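Local coordinates for protein GDP-mannose-dependent alpha-(1-6)-phosphatidylinositol monomannoside mannosyltransferase (Corynebacterium glutamicum, PDB 3OKP) that is a bacterial mannosyltransferase of the two-domain GT-B glycosyltransferase fold, modelled here with guanosine-5'-diphosphate-alpha-D-mannose, at residues Gln300-Thr310 / Ala321-Ser329. Numbering follows the deposited sequence.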
# COMPACT_ATOMS: atom_id res chain seq x y z
N GLN A 300 9.29 0.85 -9.13
CA GLN A 300 10.71 0.93 -8.79
C GLN A 300 11.32 -0.46 -8.64
O GLN A 300 12.44 -0.70 -9.08
CB GLN A 300 10.92 1.75 -7.52
CG GLN A 300 10.71 3.24 -7.73
CD GLN A 300 10.77 4.02 -6.43
OE1 GLN A 300 11.81 4.58 -6.08
NE2 GLN A 300 9.66 4.05 -5.70
N ALA A 301 10.56 -1.38 -8.03
CA ALA A 301 10.97 -2.78 -7.91
C ALA A 301 11.15 -3.47 -9.27
O ALA A 301 11.96 -4.39 -9.40
CB ALA A 301 9.99 -3.54 -7.04
N CYS A 302 10.39 -3.02 -10.27
CA CYS A 302 10.51 -3.52 -11.64
C CYS A 302 11.57 -2.77 -12.46
O CYS A 302 11.74 -3.03 -13.66
CB CYS A 302 9.16 -3.49 -12.36
SG CYS A 302 7.96 -4.71 -11.76
N GLY A 303 12.28 -1.84 -11.81
CA GLY A 303 13.34 -1.07 -12.46
C GLY A 303 12.83 -0.06 -13.47
O GLY A 303 13.48 0.18 -14.49
N VAL A 304 11.68 0.54 -13.18
CA VAL A 304 11.03 1.48 -14.09
C VAL A 304 10.99 2.88 -13.45
O VAL A 304 10.58 3.01 -12.29
CB VAL A 304 9.59 1.02 -14.44
CG1 VAL A 304 8.90 1.98 -15.41
CG2 VAL A 304 9.60 -0.40 -15.01
N PRO A 305 11.44 3.92 -14.19
CA PRO A 305 11.39 5.31 -13.71
C PRO A 305 9.97 5.72 -13.31
O PRO A 305 9.01 5.35 -13.98
CB PRO A 305 11.84 6.12 -14.94
CG PRO A 305 12.65 5.18 -15.74
CD PRO A 305 12.05 3.82 -15.53
N VAL A 306 9.85 6.49 -12.23
CA VAL A 306 8.54 6.84 -11.70
C VAL A 306 8.24 8.34 -11.79
O VAL A 306 9.09 9.17 -11.49
CB VAL A 306 8.38 6.36 -10.22
CG1 VAL A 306 7.13 6.96 -9.57
CG2 VAL A 306 8.33 4.85 -10.16
N ILE A 307 7.03 8.66 -12.25
CA ILE A 307 6.48 9.99 -12.04
C ILE A 307 5.34 9.85 -11.03
O ILE A 307 4.36 9.12 -11.27
CB ILE A 307 6.02 10.67 -13.36
CG1 ILE A 307 7.22 10.92 -14.27
CG2 ILE A 307 5.27 11.98 -13.06
CD1 ILE A 307 6.88 11.43 -15.66
N ALA A 308 5.49 10.50 -9.89
CA ALA A 308 4.52 10.45 -8.81
C ALA A 308 3.83 11.80 -8.65
O ALA A 308 4.31 12.82 -9.15
CB ALA A 308 5.19 10.03 -7.51
N GLY A 309 2.68 11.79 -7.97
CA GLY A 309 1.93 13.02 -7.70
C GLY A 309 2.29 13.65 -6.37
O GLY A 309 3.11 13.12 -5.61
N THR A 310 1.67 14.79 -6.09
CA THR A 310 1.95 15.56 -4.88
C THR A 310 1.08 15.13 -3.69
O THR A 310 1.31 15.59 -2.57
CB THR A 310 1.73 17.07 -5.11
OG1 THR A 310 0.41 17.28 -5.63
CG2 THR A 310 2.77 17.62 -6.09
N ALA A 321 16.82 10.41 -7.35
CA ALA A 321 17.48 9.44 -8.23
C ALA A 321 16.51 8.48 -8.93
O ALA A 321 16.83 7.95 -9.99
CB ALA A 321 18.54 8.66 -7.47
N THR A 322 15.34 8.26 -8.34
CA THR A 322 14.46 7.18 -8.79
C THR A 322 13.19 7.65 -9.50
O THR A 322 12.59 6.89 -10.27
CB THR A 322 14.05 6.25 -7.62
OG1 THR A 322 13.06 6.89 -6.80
CG2 THR A 322 15.25 5.87 -6.77
N GLY A 323 12.78 8.88 -9.23
CA GLY A 323 11.50 9.37 -9.71
C GLY A 323 11.35 10.88 -9.64
O GLY A 323 12.20 11.58 -9.10
N LEU A 324 10.25 11.36 -10.22
CA LEU A 324 9.92 12.78 -10.22
C LEU A 324 8.55 12.99 -9.60
O LEU A 324 7.65 12.16 -9.77
CB LEU A 324 9.97 13.34 -11.65
CG LEU A 324 11.34 13.34 -12.35
CD1 LEU A 324 11.19 13.19 -13.86
CD2 LEU A 324 12.14 14.59 -11.99
N VAL A 325 8.40 14.10 -8.88
CA VAL A 325 7.12 14.48 -8.29
C VAL A 325 6.57 15.68 -9.05
O VAL A 325 7.28 16.68 -9.24
CB VAL A 325 7.25 14.79 -6.77
CG1 VAL A 325 5.94 15.30 -6.19
CG2 VAL A 325 7.72 13.55 -6.01
N VAL A 326 5.32 15.58 -9.51
CA VAL A 326 4.69 16.65 -10.27
C VAL A 326 3.22 16.83 -9.88
O VAL A 326 2.56 15.87 -9.47
CB VAL A 326 4.85 16.42 -11.81
CG1 VAL A 326 3.90 15.34 -12.32
CG2 VAL A 326 4.66 17.72 -12.58
N GLU A 327 2.73 18.06 -10.00
CA GLU A 327 1.30 18.32 -9.87
C GLU A 327 0.60 17.92 -11.16
O GLU A 327 0.89 18.47 -12.23
CB GLU A 327 1.04 19.80 -9.54
CG GLU A 327 -0.42 20.11 -9.18
CD GLU A 327 -0.90 19.35 -7.95
OE1 GLU A 327 -0.32 19.54 -6.86
OE2 GLU A 327 -1.86 18.56 -8.08
N GLY A 328 -0.30 16.95 -11.06
CA GLY A 328 -1.00 16.38 -12.21
C GLY A 328 -1.67 17.38 -13.13
O GLY A 328 -1.60 17.27 -14.35
N SER A 329 -2.32 18.38 -12.52
CA SER A 329 -3.05 19.42 -13.26
C SER A 329 -2.16 20.35 -14.08
O SER A 329 -2.65 21.07 -14.96
CB SER A 329 -3.91 20.24 -12.29
OG SER A 329 -3.10 20.91 -11.34
O HOH W 1 12.51 4.03 -10.53
O HOH W 2 -0.73 15.88 -8.32
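The CG2 methyl of Ile-307 lies against CG1 of Val-326 at 3.7 Å, the two branched side chains crossing obliquely on the sheet face that also carries Leu-324. Ile-307 reaches it because CG2 stands anti to the backbone N, with CG1 beside that nitrogen. Strands 306-308 and 323-325 run parallel, 18° apart, and their hydrogen bonds alternate in the parallel manner: Val-306 O accepts from Leu-324 N, Leu-324 O takes Ala-308 N at 2.7 Å, and Ala-308 O takes Val-326 N. The first rung, Val-306 N to Thr-322 O, is weak at 3.4 Å. Gly-323, with no side chain, brings its CA to 3.0 Å from Val-306 O.

Polar side chains close both ends. Thr-322 OG1 donates to Gln-300 OE1 at 2.7 Å, arriving 44° above the amide plane; His-358 also bonds OE1, while NE2 binds the carbonyls of Tyr-296 and Thr-317, fixing the amide's rotation. At the far end, Thr-310 OG1 donates to Glu-327 OE1 at 2.7 Å, 45° out of the carboxylate plane. The glutamate's bend at chi2 folds its carboxylate back to this hydroxyl, and a water between Glu-327 OE2 and Gly-328 N also takes a weak bond from Thr-310 N.

In this six-stranded parallel sheet of a Rossmann-like GT-B domain, 323-325 is an edge strand within this chain and 306-308 bonds on to 275-278. Helix 331-342 packs on Ile-307 and Val-326, whereas helix 294-301 meets Val-306 and Ala-308 on the other face.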